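Local atomic coordinates of WipB (Legionella pneumophila, PDB entry 5NNY), a protein that acts as a Legionella effector Ser/Thr phosphatase that is translocated into host cells and targets the lysosomal nutrient-sensing machinery, this chain being its phosphatase domain. Residues 10-15 against 94-99; 103-108 against 158-163; 229-234 against 297-302; 214-219 against 291-296; 152-157 against 264-269. One frame throughout, in Å; residues are numbered along the deposited sequence.

Contact 1 (10-15 against 94-99)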
# COMPACT_ATOMS: atom_id res chain seq x y z
N ASP A 10 -9.40 -1.10 3.12
CA ASP A 10 -8.80 -0.02 2.34
C ASP A 10 -8.82 1.26 3.16
O ASP A 10 -9.89 1.79 3.48
CB ASP A 10 -9.55 0.15 1.02
CG ASP A 10 -9.21 -0.93 0.02
OD1 ASP A 10 -8.00 -1.21 -0.19
OD2 ASP A 10 -10.15 -1.53 -0.55
N LEU A 11 -7.63 1.77 3.49
CA LEU A 11 -7.51 2.94 4.35
C LEU A 11 -7.80 4.25 3.63
O LEU A 11 -8.10 5.25 4.30
CB LEU A 11 -6.11 3.00 4.97
CG LEU A 11 -5.81 1.86 5.94
CD1 LEU A 11 -4.32 1.77 6.18
CD2 LEU A 11 -6.57 2.09 7.25
N HIS A 12 -7.67 4.27 2.30
CA HIS A 12 -7.78 5.50 1.51
C HIS A 12 -6.88 6.61 2.08
O HIS A 12 -7.27 7.78 2.17
CB HIS A 12 -9.23 5.95 1.42
CG HIS A 12 -10.12 4.90 0.83
ND1 HIS A 12 -9.91 4.39 -0.43
CD2 HIS A 12 -11.17 4.22 1.35
CE1 HIS A 12 -10.81 3.45 -0.68
NE2 HIS A 12 -11.58 3.33 0.39
N ALA A 13 -5.68 6.21 2.47
CA ALA A 13 -4.65 7.13 2.97
C ALA A 13 -5.10 7.92 4.19
O ALA A 13 -4.63 9.03 4.43
CB ALA A 13 -4.18 8.08 1.86
N ASN A 14 -6.01 7.36 4.99
CA ASN A 14 -6.51 8.05 6.18
C ASN A 14 -5.59 7.67 7.33
O ASN A 14 -5.69 6.57 7.89
CB ASN A 14 -7.97 7.66 6.44
CG ASN A 14 -8.58 8.39 7.64
OD1 ASN A 14 -7.88 8.87 8.53
ND2 ASN A 14 -9.91 8.45 7.68
N ALA A 15 -4.67 8.58 7.68
CA ALA A 15 -3.66 8.24 8.68
C ALA A 15 -4.27 8.13 10.07
O ALA A 15 -3.77 7.37 10.90
CB ALA A 15 -2.53 9.28 8.65
N ILE A 94 -4.71 -4.41 3.37
CA ILE A 94 -5.27 -4.84 2.08
C ILE A 94 -5.04 -3.77 1.01
O ILE A 94 -5.18 -4.06 -0.19
CB ILE A 94 -6.76 -5.20 2.28
CG1 ILE A 94 -7.14 -6.42 1.46
CG2 ILE A 94 -7.68 -4.03 1.98
CD1 ILE A 94 -6.85 -7.74 2.15
N GLY A 95 -4.66 -2.56 1.40
CA GLY A 95 -4.09 -1.62 0.46
C GLY A 95 -4.68 -0.23 0.61
O GLY A 95 -5.29 0.12 1.63
N ASP A 96 -4.48 0.56 -0.44
CA ASP A 96 -4.92 1.95 -0.51
C ASP A 96 -4.41 2.74 0.69
O ASP A 96 -5.06 3.68 1.15
CB ASP A 96 -6.44 2.04 -0.61
CG ASP A 96 -6.97 1.51 -1.94
OD1 ASP A 96 -6.17 1.08 -2.78
OD2 ASP A 96 -8.20 1.52 -2.12
N GLU A 97 -3.24 2.37 1.20
CA GLU A 97 -2.64 3.10 2.31
C GLU A 97 -1.94 4.39 1.86
O GLU A 97 -1.67 5.27 2.70
CB GLU A 97 -1.70 2.17 3.09
CG GLU A 97 -0.35 1.87 2.42
CD GLU A 97 -0.45 1.13 1.10
OE1 GLU A 97 0.37 1.40 0.20
OE2 GLU A 97 -1.37 0.28 0.94
N LEU A 98 -1.71 4.53 0.55
CA LEU A 98 -1.08 5.71 -0.05
C LEU A 98 -1.81 6.09 -1.33
O LEU A 98 -2.56 5.29 -1.90
CB LEU A 98 0.41 5.44 -0.35
CG LEU A 98 1.37 5.10 0.78
CD1 LEU A 98 2.73 4.65 0.23
CD2 LEU A 98 1.55 6.30 1.73
N VAL A 99 -1.57 7.32 -1.81
CA VAL A 99 -2.09 7.83 -3.08
C VAL A 99 -3.61 7.71 -3.14
O VAL A 99 -4.15 6.97 -3.98
CB VAL A 99 -1.46 7.11 -4.29
CG1 VAL A 99 -1.74 7.89 -5.62
CG2 VAL A 99 0.04 6.97 -4.09
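D96 reaches across to D10 and H12, its CG beside its own backbone N (chi1 -68°), which lays its carboxylate against that of D10. Its CB lies 3.6 Å from D10 OD1 and 3.9 Å from H12 N. Its CG comes 3.4 Å from D10 OD1, its OD1 stays 3.9 Å from that oxygen, and its OD2 stands 3.3 Å from it. The two carboxylate planes are 24° apart, one stacked on the other. D96 OD2 also lies 3.6 Å from H12 CE1, the imidazole running alongside, while H12 ND1 is bonded to D100 OD2. Backbone bonds join the two loops alongside: A13 N donates to D96 O (2.9 Å, 144° at the hydrogen), and L11 N reaches G95 O more weakly (3.4 Å). The sequences GDLHAN and GDELVDRG resemble the first metallophosphoesterase motifs, and H209 touches both aspartates. Two acceptors stacked this closely, without a hydrogen bond between them and beside histidines, are consistent with the metal-binding centre of calcineurin-like phosphatases.

Contact 2 (103-108 against 158-163)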
# COMPACT_ATOMS: atom_id res chain seq x y z
N VAL A 103 -5.30 12.93 3.60
CA VAL A 103 -4.78 14.30 3.63
C VAL A 103 -3.42 14.40 2.95
O VAL A 103 -3.19 15.29 2.12
CB VAL A 103 -4.73 14.83 5.07
CG1 VAL A 103 -4.03 16.17 5.09
CG2 VAL A 103 -6.12 14.97 5.63
N ILE A 104 -2.46 13.57 3.37
CA ILE A 104 -1.11 13.65 2.81
C ILE A 104 -0.37 12.36 3.11
O ILE A 104 -0.41 11.85 4.24
CB ILE A 104 -0.34 14.89 3.34
CG1 ILE A 104 0.96 15.11 2.54
CG2 ILE A 104 -0.09 14.81 4.85
CD1 ILE A 104 1.59 16.49 2.79
N ASP A 105 0.32 11.84 2.09
CA ASP A 105 0.98 10.54 2.24
C ASP A 105 2.10 10.55 3.26
O ASP A 105 2.44 9.49 3.78
CB ASP A 105 1.53 10.05 0.90
CG ASP A 105 0.46 9.44 0.02
OD1 ASP A 105 -0.60 9.06 0.58
OD2 ASP A 105 0.67 9.39 -1.23
N TYR A 106 2.67 11.72 3.54
CA TYR A 106 3.72 11.81 4.56
C TYR A 106 3.28 11.20 5.88
O TYR A 106 4.09 10.59 6.58
CB TYR A 106 4.10 13.28 4.78
CG TYR A 106 5.34 13.46 5.62
CD1 TYR A 106 6.59 13.26 5.06
CD2 TYR A 106 5.25 13.81 6.98
CE1 TYR A 106 7.74 13.42 5.83
CE2 TYR A 106 6.40 13.97 7.75
CZ TYR A 106 7.63 13.78 7.17
OH TYR A 106 8.78 13.93 7.90
N PHE A 107 1.99 11.36 6.24
CA PHE A 107 1.53 10.93 7.56
C PHE A 107 1.64 9.42 7.72
O PHE A 107 2.17 8.93 8.72
CB PHE A 107 0.10 11.40 7.80
CG PHE A 107 -0.06 12.90 8.00
CD1 PHE A 107 1.02 13.69 8.40
CD2 PHE A 107 -1.30 13.48 7.85
CE1 PHE A 107 0.85 15.06 8.62
CE2 PHE A 107 -1.49 14.85 8.08
CZ PHE A 107 -0.40 15.64 8.47
N ILE A 108 1.16 8.67 6.72
CA ILE A 108 1.19 7.22 6.81
C ILE A 108 2.61 6.71 6.58
O ILE A 108 3.01 5.69 7.15
CB ILE A 108 0.16 6.59 5.84
CG1 ILE A 108 -1.23 6.69 6.49
CG2 ILE A 108 0.50 5.14 5.49
CD1 ILE A 108 -2.32 5.92 5.84
N GLY A 158 -5.67 10.79 -6.21
CA GLY A 158 -4.60 10.59 -5.27
C GLY A 158 -4.30 11.88 -4.54
O GLY A 158 -3.16 12.36 -4.57
N ASN A 159 -5.33 12.45 -3.91
CA ASN A 159 -5.16 13.70 -3.17
C ASN A 159 -3.95 13.63 -2.25
O ASN A 159 -3.15 14.58 -2.18
CB ASN A 159 -6.41 14.01 -2.33
CG ASN A 159 -6.27 15.30 -1.53
OD1 ASN A 159 -6.20 16.37 -2.11
ND2 ASN A 159 -6.22 15.20 -0.20
N SER A 160 -3.81 12.53 -1.53
CA SER A 160 -2.76 12.45 -0.52
C SER A 160 -1.38 12.46 -1.14
O SER A 160 -0.41 12.89 -0.49
CB SER A 160 -2.95 11.20 0.33
OG SER A 160 -2.87 10.06 -0.50
N PHE A 161 -1.26 12.01 -2.40
CA PHE A 161 0.03 12.03 -3.07
C PHE A 161 0.28 13.39 -3.71
O PHE A 161 1.39 13.92 -3.64
CB PHE A 161 0.10 10.90 -4.10
CG PHE A 161 1.40 10.82 -4.87
CD1 PHE A 161 2.59 10.51 -4.24
CD2 PHE A 161 1.41 11.01 -6.26
CE1 PHE A 161 3.78 10.43 -4.96
CE2 PHE A 161 2.57 10.90 -6.98
CZ PHE A 161 3.76 10.62 -6.34
N HIS A 162 -0.76 13.97 -4.33
CA HIS A 162 -0.70 15.35 -4.80
C HIS A 162 -0.26 16.29 -3.68
O HIS A 162 0.62 17.14 -3.88
CB HIS A 162 -2.06 15.78 -5.34
CG HIS A 162 -2.07 17.15 -5.96
ND1 HIS A 162 -1.14 17.54 -6.90
CD2 HIS A 162 -2.89 18.21 -5.77
CE1 HIS A 162 -1.38 18.79 -7.26
NE2 HIS A 162 -2.43 19.22 -6.58
N ALA A 163 -0.85 16.14 -2.48
CA ALA A 163 -0.43 16.97 -1.35
C ALA A 163 1.04 16.74 -1.03
O ALA A 163 1.77 17.69 -0.70
CB ALA A 163 -1.30 16.67 -0.13
O HOH W 1 -4.43 17.56 1.66
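S160 OG has two partners, donating to D105 OD1 at 2.7 Å and bonded also to the backbone N of D100. Its chi1 of 60° sets OG between the backbone N and the carbonyl carbon, and the hydroxyl meets OD1 from above the carboxylate plane, 44° out of it. The other oxygen, D105 OD2, takes the backbone N of V99 and lies 3.3 Å from F161 CB, at the edge of that ring. A separate backbone bond, D105 N to S160 O (2.9 Å), ties the first turn of helix 105-117 to that of helix 159-169. Beside it, I104 CG1 packs on A163 CB at 3.8 Å. Water 1 donates to V103 O (2.6 Å) and is only weakly met by N159 ND2, whose stronger partner is G102 O. Because D105 and S160 bind V99 and D100 as well as each other, this buried pair probably steadies the GDELVDRG loop, as a second shell to a metal site of the calcineurin-like kind would.

Contact 3 (229-234 against 297-302); sequences SEESAV and SKKFKI
E230 meets the 297-302 segment mainly through its carbonyl and CB. Its O lies 3.2 Å from K299 CD and, at the ring edge and in plane, 3.3 Å from F300 CE2, while CB approaches that same CE2 at 3.9 Å. The carboxylate turns elsewhere, OE2 to Y228 OH; OE1 remains 4.0 Å from K299 NZ, opposite charges too far apart for a salt bridge. E231 makes the ionic contact. Its chain starts away from the other segment but bends at chi2 (-46°), bringing OE2 to 2.6 Å from K299 NZ, which arrives on the syn side, 22° out of the carboxylate plane. The extended lysine chain crosses it obliquely. Water 2 donates to both E231 O and K299 O. S232 then serves as N-cap of helix 233-253, its OG bonded to the backbone N of D235. On the other side an ST turn, K299 N to S297 OG (169° at the hydrogen), leads through F300 into 301-306, the outermost strand on this side of the six-stranded sheet. N202, before strand 203-208, connects both elements, bonding K299 O through ND2 and A233 N through OD1. A233, in the first turn of the helix, has its CB 4.0 Å from F300 CB and its N 3.5 Å from the same carbon; S297 CB lies over one face of the phenylalanine ring, toward its rim.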
# COMPACT_ATOMS: atom_id res chain seq x y z
N SER A 229 2.23 -24.95 -8.06
CA SER A 229 1.74 -26.21 -7.51
C SER A 229 0.54 -25.93 -6.63
O SER A 229 0.59 -25.05 -5.77
CB SER A 229 2.82 -26.95 -6.72
OG SER A 229 2.28 -28.09 -6.05
N GLU A 230 -0.54 -26.69 -6.84
CA GLU A 230 -1.75 -26.60 -6.03
C GLU A 230 -2.12 -27.97 -5.47
O GLU A 230 -3.31 -28.27 -5.31
CB GLU A 230 -2.91 -26.03 -6.83
CG GLU A 230 -3.22 -26.81 -8.10
CD GLU A 230 -4.48 -26.33 -8.79
OE1 GLU A 230 -5.10 -27.12 -9.53
OE2 GLU A 230 -4.85 -25.14 -8.59
N GLU A 231 -1.12 -28.80 -5.17
CA GLU A 231 -1.43 -30.16 -4.74
C GLU A 231 -1.97 -30.20 -3.32
O GLU A 231 -2.50 -31.24 -2.91
CB GLU A 231 -0.18 -31.04 -4.87
CG GLU A 231 0.17 -31.35 -6.32
CD GLU A 231 -1.05 -31.78 -7.12
OE1 GLU A 231 -1.61 -32.85 -6.81
OE2 GLU A 231 -1.47 -31.02 -8.03
N SER A 232 -1.85 -29.11 -2.57
CA SER A 232 -2.30 -29.01 -1.19
C SER A 232 -2.26 -27.53 -0.81
O SER A 232 -1.70 -26.71 -1.54
CB SER A 232 -1.43 -29.83 -0.24
OG SER A 232 -0.13 -29.28 -0.12
N ALA A 233 -2.86 -27.21 0.34
CA ALA A 233 -2.77 -25.84 0.85
C ALA A 233 -1.32 -25.45 1.12
O ALA A 233 -0.91 -24.32 0.82
CB ALA A 233 -3.59 -25.69 2.13
N VAL A 234 -0.53 -26.37 1.70
CA VAL A 234 0.89 -26.13 1.92
C VAL A 234 1.61 -25.88 0.60
O VAL A 234 2.47 -25.00 0.51
CB VAL A 234 1.51 -27.32 2.69
CG1 VAL A 234 3.01 -27.37 2.47
CG2 VAL A 234 1.22 -27.19 4.19
N SER A 297 -10.65 -25.72 -5.28
CA SER A 297 -9.81 -26.84 -5.66
C SER A 297 -10.27 -28.08 -4.91
O SER A 297 -10.66 -28.01 -3.74
CB SER A 297 -8.34 -26.61 -5.34
OG SER A 297 -7.59 -27.73 -5.77
N LYS A 298 -10.20 -29.24 -5.58
CA LYS A 298 -10.54 -30.46 -4.86
C LYS A 298 -9.44 -30.87 -3.90
O LYS A 298 -9.70 -31.68 -3.00
CB LYS A 298 -10.85 -31.59 -5.84
CG LYS A 298 -9.68 -32.16 -6.60
CD LYS A 298 -10.18 -33.18 -7.62
CE LYS A 298 -9.04 -33.83 -8.37
NZ LYS A 298 -8.24 -32.82 -9.11
N LYS A 299 -8.25 -30.27 -4.01
CA LYS A 299 -7.11 -30.73 -3.24
C LYS A 299 -6.90 -29.99 -1.92
O LYS A 299 -6.02 -30.38 -1.16
CB LYS A 299 -5.84 -30.62 -4.10
CG LYS A 299 -6.10 -30.99 -5.56
CD LYS A 299 -4.85 -30.90 -6.41
CE LYS A 299 -5.20 -30.90 -7.89
NZ LYS A 299 -3.98 -30.90 -8.75
N PHE A 300 -7.69 -28.97 -1.63
CA PHE A 300 -7.60 -28.26 -0.36
C PHE A 300 -8.79 -27.31 -0.26
O PHE A 300 -9.50 -27.08 -1.24
CB PHE A 300 -6.28 -27.48 -0.24
CG PHE A 300 -6.02 -26.56 -1.40
CD1 PHE A 300 -6.50 -25.27 -1.39
CD2 PHE A 300 -5.33 -27.01 -2.52
CE1 PHE A 300 -6.32 -24.44 -2.48
CE2 PHE A 300 -5.12 -26.18 -3.60
CZ PHE A 300 -5.62 -24.89 -3.58
N LYS A 301 -8.99 -26.77 0.94
CA LYS A 301 -9.97 -25.72 1.18
C LYS A 301 -9.29 -24.36 1.08
O LYS A 301 -8.16 -24.20 1.54
CB LYS A 301 -10.60 -25.86 2.57
CG LYS A 301 -11.42 -27.13 2.71
CD LYS A 301 -11.85 -27.38 4.14
CE LYS A 301 -12.59 -28.71 4.21
NZ LYS A 301 -12.81 -29.19 5.60
N ILE A 302 -9.97 -23.39 0.48
CA ILE A 302 -9.42 -22.05 0.33
C ILE A 302 -10.54 -21.04 0.56
O ILE A 302 -11.68 -21.25 0.13
CB ILE A 302 -8.75 -21.87 -1.05
CG1 ILE A 302 -8.16 -20.45 -1.21
CG2 ILE A 302 -9.72 -22.15 -2.17
CD1 ILE A 302 -7.11 -20.39 -2.28
O HOH W 2 -3.85 -32.59 -0.64

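Contact 4 (214-219 against 291-296)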
# COMPACT_ATOMS: atom_id res chain seq x y z
N LEU A 214 -7.60 -18.80 -8.12
CA LEU A 214 -6.41 -19.60 -8.39
C LEU A 214 -5.83 -19.34 -9.78
O LEU A 214 -4.63 -19.54 -9.99
CB LEU A 214 -6.73 -21.09 -8.23
CG LEU A 214 -7.18 -21.56 -6.84
CD1 LEU A 214 -7.63 -23.03 -6.90
CD2 LEU A 214 -6.05 -21.40 -5.84
N ASN A 215 -6.67 -18.93 -10.74
CA ASN A 215 -6.17 -18.68 -12.08
C ASN A 215 -5.17 -17.52 -12.08
O ASN A 215 -4.19 -17.55 -12.82
CB ASN A 215 -7.33 -18.39 -13.04
CG ASN A 215 -8.33 -17.40 -12.47
OD1 ASN A 215 -8.83 -17.57 -11.36
ND2 ASN A 215 -8.63 -16.35 -13.25
N HIS A 216 -5.42 -16.49 -11.26
CA HIS A 216 -4.47 -15.38 -11.16
C HIS A 216 -3.14 -15.85 -10.58
O HIS A 216 -2.07 -15.42 -11.03
CB HIS A 216 -5.04 -14.26 -10.29
CG HIS A 216 -6.20 -13.53 -10.90
ND1 HIS A 216 -7.50 -13.96 -10.76
CD2 HIS A 216 -6.25 -12.41 -11.65
CE1 HIS A 216 -8.30 -13.13 -11.41
NE2 HIS A 216 -7.57 -12.18 -11.95
N ILE A 217 -3.19 -16.69 -9.55
CA ILE A 217 -1.96 -17.16 -8.92
C ILE A 217 -1.16 -18.00 -9.91
O ILE A 217 0.07 -17.89 -9.99
CB ILE A 217 -2.30 -17.94 -7.63
CG1 ILE A 217 -3.12 -17.04 -6.71
CG2 ILE A 217 -1.04 -18.46 -6.93
CD1 ILE A 217 -3.67 -17.75 -5.48
N ARG A 218 -1.85 -18.82 -10.70
CA ARG A 218 -1.16 -19.58 -11.74
C ARG A 218 -0.53 -18.65 -12.77
O ARG A 218 0.60 -18.88 -13.22
CB ARG A 218 -2.15 -20.55 -12.41
CG ARG A 218 -1.52 -21.44 -13.48
CD ARG A 218 -2.58 -22.25 -14.22
NE ARG A 218 -3.24 -23.22 -13.34
CZ ARG A 218 -2.80 -24.46 -13.16
NH1 ARG A 218 -1.71 -24.88 -13.80
NH2 ARG A 218 -3.43 -25.28 -12.34
N GLY A 219 -1.24 -17.59 -13.15
CA GLY A 219 -0.67 -16.63 -14.08
C GLY A 219 0.54 -15.91 -13.51
O GLY A 219 1.51 -15.65 -14.22
N GLY A 291 -8.78 -15.16 -17.69
CA GLY A 291 -9.35 -16.45 -17.97
C GLY A 291 -10.48 -16.77 -17.00
O GLY A 291 -10.99 -15.91 -16.28
N ASP A 292 -10.88 -18.05 -17.00
CA ASP A 292 -11.98 -18.48 -16.15
C ASP A 292 -11.61 -18.36 -14.68
O ASP A 292 -10.56 -18.84 -14.24
CB ASP A 292 -12.37 -19.92 -16.48
CG ASP A 292 -13.07 -20.06 -17.82
OD1 ASP A 292 -13.67 -19.08 -18.29
OD2 ASP A 292 -13.02 -21.17 -18.40
N LEU A 293 -12.48 -17.71 -13.90
CA LEU A 293 -12.24 -17.53 -12.48
C LEU A 293 -12.36 -18.87 -11.77
O LEU A 293 -13.41 -19.51 -11.86
CB LEU A 293 -13.23 -16.52 -11.90
CG LEU A 293 -13.08 -16.14 -10.42
CD1 LEU A 293 -11.72 -15.45 -10.20
CD2 LEU A 293 -14.21 -15.22 -9.98
N ILE A 294 -11.30 -19.29 -11.09
CA ILE A 294 -11.26 -20.55 -10.36
C ILE A 294 -11.14 -20.22 -8.89
O ILE A 294 -10.16 -19.60 -8.46
CB ILE A 294 -10.09 -21.45 -10.80
CG1 ILE A 294 -10.16 -21.73 -12.31
CG2 ILE A 294 -10.09 -22.73 -9.96
CD1 ILE A 294 -11.40 -22.43 -12.76
N ARG A 295 -12.12 -20.65 -8.09
CA ARG A 295 -12.12 -20.36 -6.67
C ARG A 295 -12.24 -21.60 -5.78
O ARG A 295 -12.24 -21.46 -4.56
CB ARG A 295 -13.25 -19.37 -6.32
CG ARG A 295 -12.85 -17.92 -6.63
CD ARG A 295 -13.74 -16.91 -5.93
NE ARG A 295 -13.04 -15.66 -5.70
CZ ARG A 295 -13.02 -15.02 -4.54
NH1 ARG A 295 -12.34 -13.88 -4.42
NH2 ARG A 295 -13.69 -15.50 -3.50
N THR A 296 -12.31 -22.79 -6.37
CA THR A 296 -12.36 -24.03 -5.62
C THR A 296 -11.31 -24.98 -6.17
O THR A 296 -11.08 -25.03 -7.38
CB THR A 296 -13.76 -24.68 -5.73
OG1 THR A 296 -14.75 -23.72 -5.35
CG2 THR A 296 -13.86 -25.89 -4.83
O HOH W 3 -10.61 -14.59 -13.84
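A helix start meets a loop here: the first turn of 214-224 binds the loop that runs from helix 280-286 to strand 301-306. Two bonds of opposite direction centre on I294. L214 N donates to I294 O at 2.7 Å, and I294 N donates to N215 OD1 at 3.0 Å in a nearly straight bond (171° at the hydrogen). That N-H stands above the amide plane of the asparagine, 60° out of it. With chi1 at 47°, N215 turns its amide to the loop; ND2 bonds Y290 O and also gives to water 3 (2.7 Å), which donates to G291 O. An apolar pair flanks these polar bonds: L214 CD1 and I294 CG2 meet at 3.9 Å, the two chains crossing at about a right angle. H216 points its CE1 edge to L293 CD1, while its NE2 is bonded to R288 O. Beyond the loop, L214 packs on I302 of strand 301-306 and L236 of helix 233-253, and H216 rests on A283 and T284 of helix 280-286.

Contact 5 (152-157 against 264-269); sequences LGNIQH and MMYRGY
One side of helix 262-270, marked out by M265, Y266 and Y269 at helical spacing, receives segment 152-157. I155 is the inserted residue, and each of its branches has a different neighbour. Its CG1 occupies the position between backbone N and carbonyl carbon (chi1 63°), from which CD1 reaches M265 CB at 3.7 Å. I155 CG2 goes instead to Y266, 3.4 Å from Y266 CD1, its chain crossing that of Y266 at about a right angle. I155 CB faces Y269 CB at 3.9 Å, and the carbonyl I155 O approaches Y269 CD1 at 3.4 Å. Two neighbours extend the interface. L152 CD2 packs on M265 CG (3.9 Å), the methionine being bent at chi2 and chi3. N154 ND2 donates to Y266 OH at 3.0 Å, with 166° at the hydrogen; the hydroxyl lies close to the amide plane, and amide and ring planes are 36° apart. It is the one hydrogen bond between the two segments, at the edge of a mainly apolar contact. Around it, W286 of helix 280-286 touches I155, M265 and Y269, while helix 128-138 lies against L152 through E132 and E135 and against M265 through I131.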
# COMPACT_ATOMS: atom_id res chain seq x y z
N LEU A 152 -0.61 7.15 -14.52
CA LEU A 152 -1.35 6.50 -13.44
C LEU A 152 -2.28 7.48 -12.73
O LEU A 152 -3.37 7.09 -12.30
CB LEU A 152 -0.37 5.87 -12.45
CG LEU A 152 0.40 4.70 -13.06
CD1 LEU A 152 1.35 4.14 -12.02
CD2 LEU A 152 -0.60 3.63 -13.56
N GLY A 153 -1.87 8.74 -12.59
CA GLY A 153 -2.74 9.72 -11.96
C GLY A 153 -4.00 10.02 -12.75
O GLY A 153 -4.94 10.59 -12.18
N ASN A 154 -4.02 9.68 -14.04
CA ASN A 154 -5.20 9.86 -14.87
C ASN A 154 -6.32 8.89 -14.52
O ASN A 154 -7.46 9.11 -14.96
CB ASN A 154 -4.87 9.67 -16.35
CG ASN A 154 -4.09 10.82 -16.94
OD1 ASN A 154 -4.07 11.92 -16.40
ND2 ASN A 154 -3.44 10.56 -18.08
N ILE A 155 -6.04 7.81 -13.80
CA ILE A 155 -7.05 6.76 -13.60
C ILE A 155 -7.48 6.63 -12.17
O ILE A 155 -8.25 5.71 -11.85
CB ILE A 155 -6.58 5.40 -14.14
CG1 ILE A 155 -5.35 4.91 -13.36
CG2 ILE A 155 -6.31 5.50 -15.62
CD1 ILE A 155 -4.77 3.62 -13.88
N GLN A 156 -6.99 7.48 -11.28
CA GLN A 156 -7.40 7.40 -9.89
C GLN A 156 -7.12 8.74 -9.24
O GLN A 156 -6.25 9.50 -9.69
CB GLN A 156 -6.68 6.26 -9.16
CG GLN A 156 -5.16 6.41 -9.19
CD GLN A 156 -4.43 5.11 -8.87
OE1 GLN A 156 -5.03 4.04 -8.83
NE2 GLN A 156 -3.13 5.22 -8.66
N HIS A 157 -7.86 9.03 -8.19
CA HIS A 157 -7.66 10.25 -7.45
C HIS A 157 -6.69 9.96 -6.31
O HIS A 157 -6.83 8.96 -5.60
CB HIS A 157 -8.98 10.82 -6.95
CG HIS A 157 -9.75 11.53 -8.02
ND1 HIS A 157 -11.11 11.76 -7.95
CD2 HIS A 157 -9.35 12.05 -9.20
CE1 HIS A 157 -11.51 12.40 -9.04
NE2 HIS A 157 -10.45 12.59 -9.81
N MET A 264 -2.42 -1.31 -19.93
CA MET A 264 -3.06 -2.31 -19.07
C MET A 264 -3.81 -1.64 -17.93
O MET A 264 -4.87 -2.11 -17.50
CB MET A 264 -2.03 -3.28 -18.51
CG MET A 264 -1.28 -4.11 -19.52
SD MET A 264 -0.01 -4.99 -18.61
CE MET A 264 1.07 -5.58 -19.90
N MET A 265 -3.27 -0.54 -17.41
CA MET A 265 -3.89 0.09 -16.26
C MET A 265 -5.11 0.92 -16.67
O MET A 265 -6.10 1.00 -15.92
CB MET A 265 -2.85 0.96 -15.52
CG MET A 265 -1.63 0.14 -15.08
SD MET A 265 -2.10 -1.27 -14.06
CE MET A 265 -2.15 -0.51 -12.44
N TYR A 266 -5.08 1.53 -17.85
CA TYR A 266 -6.28 2.21 -18.33
C TYR A 266 -7.41 1.20 -18.53
O TYR A 266 -8.55 1.43 -18.13
CB TYR A 266 -6.02 2.94 -19.64
CG TYR A 266 -5.21 4.22 -19.51
CD1 TYR A 266 -5.80 5.37 -18.97
CD2 TYR A 266 -3.89 4.30 -19.96
CE1 TYR A 266 -5.09 6.55 -18.86
CE2 TYR A 266 -3.16 5.50 -19.85
CZ TYR A 266 -3.77 6.61 -19.29
OH TYR A 266 -3.08 7.80 -19.17
N ARG A 267 -7.10 0.08 -19.18
CA ARG A 267 -8.14 -0.92 -19.41
C ARG A 267 -8.54 -1.58 -18.10
O ARG A 267 -9.70 -1.95 -17.91
CB ARG A 267 -7.65 -1.97 -20.41
CG ARG A 267 -7.62 -1.45 -21.86
CD ARG A 267 -7.12 -2.50 -22.83
NE ARG A 267 -5.68 -2.71 -22.75
CZ ARG A 267 -5.08 -3.82 -22.34
NH1 ARG A 267 -3.76 -3.90 -22.32
NH2 ARG A 267 -5.80 -4.87 -21.95
N GLY A 268 -7.58 -1.72 -17.18
CA GLY A 268 -7.92 -2.19 -15.84
C GLY A 268 -8.91 -1.26 -15.16
O GLY A 268 -9.95 -1.69 -14.66
N TYR A 269 -8.60 0.03 -15.16
CA TYR A 269 -9.53 0.98 -14.56
C TYR A 269 -10.89 0.90 -15.23
O TYR A 269 -11.93 0.93 -14.56
CB TYR A 269 -8.98 2.41 -14.66
CG TYR A 269 -10.06 3.42 -14.44
CD1 TYR A 269 -10.60 3.60 -13.18
CD2 TYR A 269 -10.58 4.19 -15.50
CE1 TYR A 269 -11.62 4.51 -12.97
CE2 TYR A 269 -11.60 5.09 -15.29
CZ TYR A 269 -12.11 5.25 -14.03
OH TYR A 269 -13.12 6.14 -13.79

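Contacts 1 and 2 adjoin, their centres 10 Å apart: loops after strands 6-8 and 90-93 make the first, the starts of helices 105-117 and 159-169 the second. Contact 5 lies about 17 Å from contact 1 between centres; its first segment, 152-157, runs directly into 158-163 of contact 2, and their segments alternate. Contacts 3 and 4 touch, centres 13 Å apart, opposite contact 2 across the chain's centre, and share the chain leading into strand 301-306. The mixed sheet has contact 1 near one outermost strand, 6-8, and contact 3 at the other. Contact 1 brings together the likely metal-binding motifs, contact 2 backs them, and contacts 3, 4 and 5 join outlying helices and loops.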